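Local coordinates for E2A dna-binding protein (Human adenovirus 5, PDB 2WB0) that binds single-stranded DNA and, by forming multimers, unwinds the template without ATP during the elongation phase of viral strand-displacement replication, at residues G215-S227 against P292-L304. Residues are numbered along the deposited sequence; the frame is centred on the assembly and turned at random.
Sequences GHLLMPLRCECNS and PNCDFKISAPDLL. With ZN (zinc ion), chain C.
C223, C225 and C294 meet at a zinc ion, with the SG of C294 2.3 Å from the metal; C277 is the fourth ligand. The thiolates reach it from different rotamers: SG of C223 sits between its backbone N and carbonyl carbon (chi1 63°), whereas SG of C225 swings anti to the carbonyl carbon. A weak second-shell bond also spans the two segments: E224 N donates to C294 SG over 3.5 Å, and F296 N points a further weak bond at the same sulfur. N226 OD1 accepts a hydrogen bond from C223 N at 3.0 Å, in the carbonyl plane, which probably helps fix the backbone at the first ligand. The site is thus a four-cysteine zinc centre in which a CxC pair, C223 just ahead of the type I turn E224-S227 and C225 within it, is completed by C277 and C294, within the second zinc-binding region of this adenoviral family. Beside it, E224 OE2 lies 2.8 Å from D295 OD1, two acceptors with carboxylate planes 76° apart; K65 forms salt bridges to both oxygens, which probably offsets their repulsion. Next along the chain from the C294 ligand, the F296 ring takes C223 CA over one face (4.3 Å to the centroid, a CH-pi contact), while its CZ meets P220 CB obliquely. Farther along, L303 CD1 packs on P220 CD at 3.6 Å, and a water donates to both L218 O and A300 O where strand 216-220 crosses the helix start at 86°.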
loop_
_atom_site.group_PDB
_atom_site.type_symbol
_atom_site.label_atom_id
_atom_site.label_comp_id
_atom_site.label_asym_id
_atom_site.label_seq_id
_atom_site.Cartn_x
_atom_site.Cartn_y
_atom_site.Cartn_z
ATOM N N GLY A 215 12.100 10.026 -3.999
ATOM C CA GLY A 215 11.459 10.472 -2.757
ATOM C C GLY A 215 9.969 10.115 -2.659
ATOM O O GLY A 215 9.336 10.473 -1.705
ATOM N N HIS A 216 9.384 9.509 -3.674
ATOM C CA HIS A 216 7.957 9.113 -3.626
ATOM C C HIS A 216 7.758 7.689 -3.121
ATOM O O HIS A 216 8.488 6.786 -3.514
ATOM C CB HIS A 216 7.360 9.232 -5.027
ATOM C CG HIS A 216 7.090 10.654 -5.442
ATOM N ND1 HIS A 216 8.055 11.461 -6.009
ATOM C CD2 HIS A 216 5.959 11.396 -5.384
ATOM C CE1 HIS A 216 7.543 12.663 -6.234
ATOM N NE2 HIS A 216 6.275 12.652 -5.848
ATOM N N LEU A 217 6.706 7.454 -2.321
ATOM C CA LEU A 217 6.402 6.083 -1.955
ATOM C C LEU A 217 5.146 5.675 -2.759
ATOM O O LEU A 217 4.098 6.322 -2.666
ATOM C CB LEU A 217 6.115 5.977 -0.429
ATOM C CG LEU A 217 5.497 4.652 0.080
ATOM C CD1 LEU A 217 6.450 3.401 -0.192
ATOM C CD2 LEU A 217 5.072 4.734 1.611
ATOM N N LEU A 218 5.245 4.569 -3.481
ATOM C CA LEU A 218 4.081 4.005 -4.103
ATOM C C LEU A 218 3.353 3.262 -3.009
ATOM O O LEU A 218 3.911 2.322 -2.406
ATOM C CB LEU A 218 4.546 2.959 -5.092
ATOM C CG LEU A 218 3.667 2.298 -6.127
ATOM C CD1 LEU A 218 3.965 0.892 -6.494
ATOM C CD2 LEU A 218 2.250 2.801 -6.489
ATOM N N MET A 219 2.122 3.664 -2.777
ATOM C CA MET A 219 1.300 3.115 -1.670
ATOM C C MET A 219 -0.102 2.851 -2.126
ATOM O O MET A 219 -0.648 3.583 -2.976
ATOM C CB MET A 219 1.308 4.094 -0.484
ATOM C CG MET A 219 0.621 5.506 -0.764
ATOM S SD MET A 219 0.762 6.589 0.683
ATOM C CE MET A 219 -0.815 7.364 0.532
ATOM N N PRO A 220 -0.769 1.859 -1.519
ATOM C CA PRO A 220 -2.171 1.678 -1.862
ATOM C C PRO A 220 -3.085 2.646 -1.105
ATOM O O PRO A 220 -2.822 2.933 0.079
ATOM C CB PRO A 220 -2.454 0.221 -1.430
ATOM C CG PRO A 220 -1.512 0.059 -0.192
ATOM C CD PRO A 220 -0.266 0.889 -0.517
ATOM N N LEU A 221 -4.152 3.093 -1.793
ATOM C CA LEU A 221 -5.233 3.865 -1.213
ATOM C C LEU A 221 -6.411 2.978 -0.899
ATOM O O LEU A 221 -7.304 3.401 -0.114
ATOM C CB LEU A 221 -5.680 4.981 -2.147
ATOM C CG LEU A 221 -4.710 6.125 -2.318
ATOM C CD1 LEU A 221 -5.496 7.159 -3.091
ATOM C CD2 LEU A 221 -4.263 6.699 -0.999
ATOM N N ARG A 222 -6.397 1.736 -1.432
ATOM C CA ARG A 222 -7.556 0.860 -1.235
ATOM C C ARG A 222 -7.160 -0.532 -0.874
ATOM O O ARG A 222 -6.252 -1.114 -1.481
ATOM C CB ARG A 222 -8.386 0.757 -2.539
ATOM C CG ARG A 222 -8.669 2.155 -3.131
ATOM C CD ARG A 222 -9.682 2.118 -4.301
ATOM N NE ARG A 222 -9.341 1.291 -5.463
ATOM C CZ ARG A 222 -9.164 1.746 -6.701
ATOM N NH1 ARG A 222 -9.100 3.080 -6.977
ATOM N NH2 ARG A 222 -8.932 0.839 -7.672
ATOM N N CYS A 223 -7.827 -1.067 0.131
ATOM C CA CYS A 223 -7.695 -2.474 0.452
ATOM C C CYS A 223 -9.003 -3.103 -0.120
ATOM O O CYS A 223 -9.615 -2.520 -0.984
ATOM C CB CYS A 223 -7.499 -2.711 1.937
ATOM S SG CYS A 223 -8.932 -2.163 2.931
ATOM N N GLU A 224 -9.415 -4.284 0.325
ATOM C CA GLU A 224 -10.670 -4.883 -0.168
ATOM C C GLU A 224 -11.852 -4.099 0.315
ATOM O O GLU A 224 -12.842 -3.944 -0.418
ATOM C CB GLU A 224 -10.798 -6.299 0.399
ATOM C CG GLU A 224 -9.665 -7.172 -0.103
ATOM C CD GLU A 224 -9.741 -8.662 0.378
ATOM O OE1 GLU A 224 -10.885 -9.172 0.637
ATOM O OE2 GLU A 224 -8.633 -9.288 0.507
ATOM N N CYS A 225 -11.734 -3.542 1.543
ATOM C CA CYS A 225 -12.863 -2.865 2.158
ATOM C C CYS A 225 -13.368 -1.648 1.393
ATOM O O CYS A 225 -14.572 -1.401 1.407
ATOM C CB CYS A 225 -12.551 -2.459 3.627
ATOM S SG CYS A 225 -11.881 -3.837 4.634
ATOM N N ASN A 226 -12.470 -0.840 0.805
ATOM C CA ASN A 226 -12.907 0.275 -0.005
ATOM C C ASN A 226 -12.450 0.152 -1.444
ATOM O O ASN A 226 -12.116 1.165 -2.070
ATOM C CB ASN A 226 -12.415 1.627 0.586
ATOM C CG ASN A 226 -10.891 1.661 0.788
ATOM O OD1 ASN A 226 -10.200 0.654 0.692
ATOM N ND2 ASN A 226 -10.397 2.822 1.131
ATOM N N SER A 227 -12.378 -1.056 -1.954
ATOM C CA SER A 227 -11.923 -1.187 -3.364
ATOM C C SER A 227 -12.970 -0.596 -4.328
ATOM O O SER A 227 -12.592 -0.122 -5.414
ATOM C CB SER A 227 -11.547 -2.617 -3.791
ATOM O OG SER A 227 -12.678 -3.416 -3.532
ATOM N N PRO A 292 -15.903 -3.534 8.506
ATOM C CA PRO A 292 -15.204 -4.487 7.619
ATOM C C PRO A 292 -13.716 -4.582 7.970
ATOM O O PRO A 292 -13.149 -3.625 8.522
ATOM C CB PRO A 292 -15.355 -3.833 6.257
ATOM C CG PRO A 292 -15.311 -2.280 6.594
ATOM C CD PRO A 292 -16.084 -2.196 7.880
ATOM N N ASN A 293 -13.087 -5.725 7.668
ATOM C CA ASN A 293 -11.628 -5.846 7.718
ATOM C C ASN A 293 -11.246 -6.914 6.707
ATOM O O ASN A 293 -12.080 -7.735 6.357
ATOM C CB ASN A 293 -11.080 -6.205 9.090
ATOM C CG ASN A 293 -11.436 -7.617 9.515
ATOM O OD1 ASN A 293 -12.478 -7.843 10.130
ATOM N ND2 ASN A 293 -10.570 -8.559 9.213
ATOM N N CYS A 294 -10.042 -6.837 6.144
ATOM C CA CYS A 294 -9.717 -7.798 5.120
ATOM C C CYS A 294 -8.277 -8.264 5.339
ATOM O O CYS A 294 -7.598 -7.683 6.175
ATOM C CB CYS A 294 -9.947 -7.196 3.780
ATOM S SG CYS A 294 -8.728 -5.864 3.396
ATOM N N ASP A 295 -7.810 -9.231 4.553
ATOM C CA ASP A 295 -6.472 -9.783 4.749
ATOM C C ASP A 295 -5.423 -9.118 3.780
ATOM O O ASP A 295 -4.320 -9.657 3.570
ATOM C CB ASP A 295 -6.528 -11.310 4.543
ATOM C CG ASP A 295 -7.017 -11.727 3.103
ATOM O OD1 ASP A 295 -7.047 -10.872 2.145
ATOM O OD2 ASP A 295 -7.363 -12.940 2.889
ATOM N N PHE A 296 -5.750 -7.948 3.202
ATOM C CA PHE A 296 -4.785 -7.276 2.336
ATOM C C PHE A 296 -3.415 -7.137 3.036
ATOM O O PHE A 296 -3.340 -6.661 4.192
ATOM C CB PHE A 296 -5.386 -5.907 1.988
ATOM C CG PHE A 296 -4.562 -5.065 0.999
ATOM C CD1 PHE A 296 -4.874 -5.060 -0.367
ATOM C CD2 PHE A 296 -3.562 -4.210 1.465
ATOM C CE1 PHE A 296 -4.101 -4.257 -1.285
ATOM C CE2 PHE A 296 -2.780 -3.340 0.559
ATOM C CZ PHE A 296 -3.030 -3.375 -0.796
ATOM N N LYS A 297 -2.304 -7.481 2.379
ATOM C CA LYS A 297 -0.976 -7.340 3.052
ATOM C C LYS A 297 0.124 -7.366 1.996
ATOM O O LYS A 297 0.303 -8.362 1.260
ATOM C CB LYS A 297 -0.685 -8.401 4.117
ATOM C CG LYS A 297 0.616 -8.197 4.961
ATOM C CD LYS A 297 1.015 -9.507 5.695
ATOM C CE LYS A 297 1.833 -9.259 6.992
ATOM N NZ LYS A 297 2.922 -10.332 7.351
ATOM N N ILE A 298 0.817 -6.246 1.884
ATOM C CA ILE A 298 1.903 -6.154 0.894
ATOM C C ILE A 298 2.935 -5.163 1.356
ATOM O O ILE A 298 2.578 -4.064 1.808
ATOM C CB ILE A 298 1.387 -5.813 -0.524
ATOM C CG1 ILE A 298 2.556 -5.766 -1.537
ATOM C CG2 ILE A 298 0.496 -4.476 -0.491
ATOM C CD1 ILE A 298 2.017 -6.062 -3.018
ATOM N N SER A 299 4.218 -5.511 1.211
ATOM C CA SER A 299 5.294 -4.679 1.729
ATOM C C SER A 299 5.625 -3.734 0.598
ATOM O O SER A 299 5.349 -4.040 -0.585
ATOM C CB SER A 299 6.556 -5.504 2.148
ATOM O OG SER A 299 7.083 -6.205 0.970
ATOM N N ALA A 300 6.177 -2.569 0.924
ATOM C CA ALA A 300 6.494 -1.587 -0.134
ATOM C C ALA A 300 7.431 -2.070 -1.279
ATOM O O ALA A 300 7.187 -1.781 -2.436
ATOM C CB ALA A 300 7.025 -0.237 0.494
ATOM N N PRO A 301 8.480 -2.784 -0.967
ATOM C CA PRO A 301 9.250 -3.296 -2.123
ATOM C C PRO A 301 8.516 -4.281 -2.986
ATOM O O PRO A 301 8.739 -4.238 -4.211
ATOM C CB PRO A 301 10.461 -3.983 -1.498
ATOM C CG PRO A 301 10.495 -3.420 -0.011
ATOM C CD PRO A 301 9.051 -3.221 0.328
ATOM N N ASP A 302 7.666 -5.156 -2.401
ATOM C CA ASP A 302 6.900 -6.127 -3.200
ATOM C C ASP A 302 5.873 -5.369 -3.980
ATOM O O ASP A 302 5.575 -5.774 -5.096
ATOM C CB ASP A 302 6.236 -7.208 -2.296
ATOM C CG ASP A 302 7.261 -8.113 -1.692
ATOM O OD1 ASP A 302 8.408 -8.060 -2.214
ATOM O OD2 ASP A 302 6.964 -8.799 -0.695
ATOM N N LEU A 303 5.349 -4.267 -3.434
ATOM C CA LEU A 303 4.360 -3.462 -4.206
ATOM C C LEU A 303 4.990 -2.831 -5.476
ATOM O O LEU A 303 4.399 -2.830 -6.576
ATOM C CB LEU A 303 3.764 -2.350 -3.331
ATOM C CG LEU A 303 2.333 -1.830 -3.556
ATOM C CD1 LEU A 303 2.075 -0.460 -2.894
ATOM C CD2 LEU A 303 1.498 -2.153 -4.825
ATOM N N LEU A 304 6.197 -2.288 -5.325
ATOM C CA LEU A 304 6.900 -1.723 -6.472
ATOM C C LEU A 304 7.230 -2.838 -7.455
ATOM O O LEU A 304 7.052 -2.674 -8.642
ATOM C CB LEU A 304 8.181 -1.040 -6.009
ATOM C CG LEU A 304 8.823 0.090 -6.808
ATOM C CD1 LEU A 304 10.327 0.344 -6.660
ATOM C CD2 LEU A 304 8.081 0.713 -8.039
HETATM ZN ZN ZN C . -9.548 -3.938 4.381
HETATM O O HOH W 1 6.419 0.957 -2.850
HETATM O O HOH W 2 -10.110 -10.554 3.355
HETATM O O HOH W 3 -12.770 -9.421 3.498
#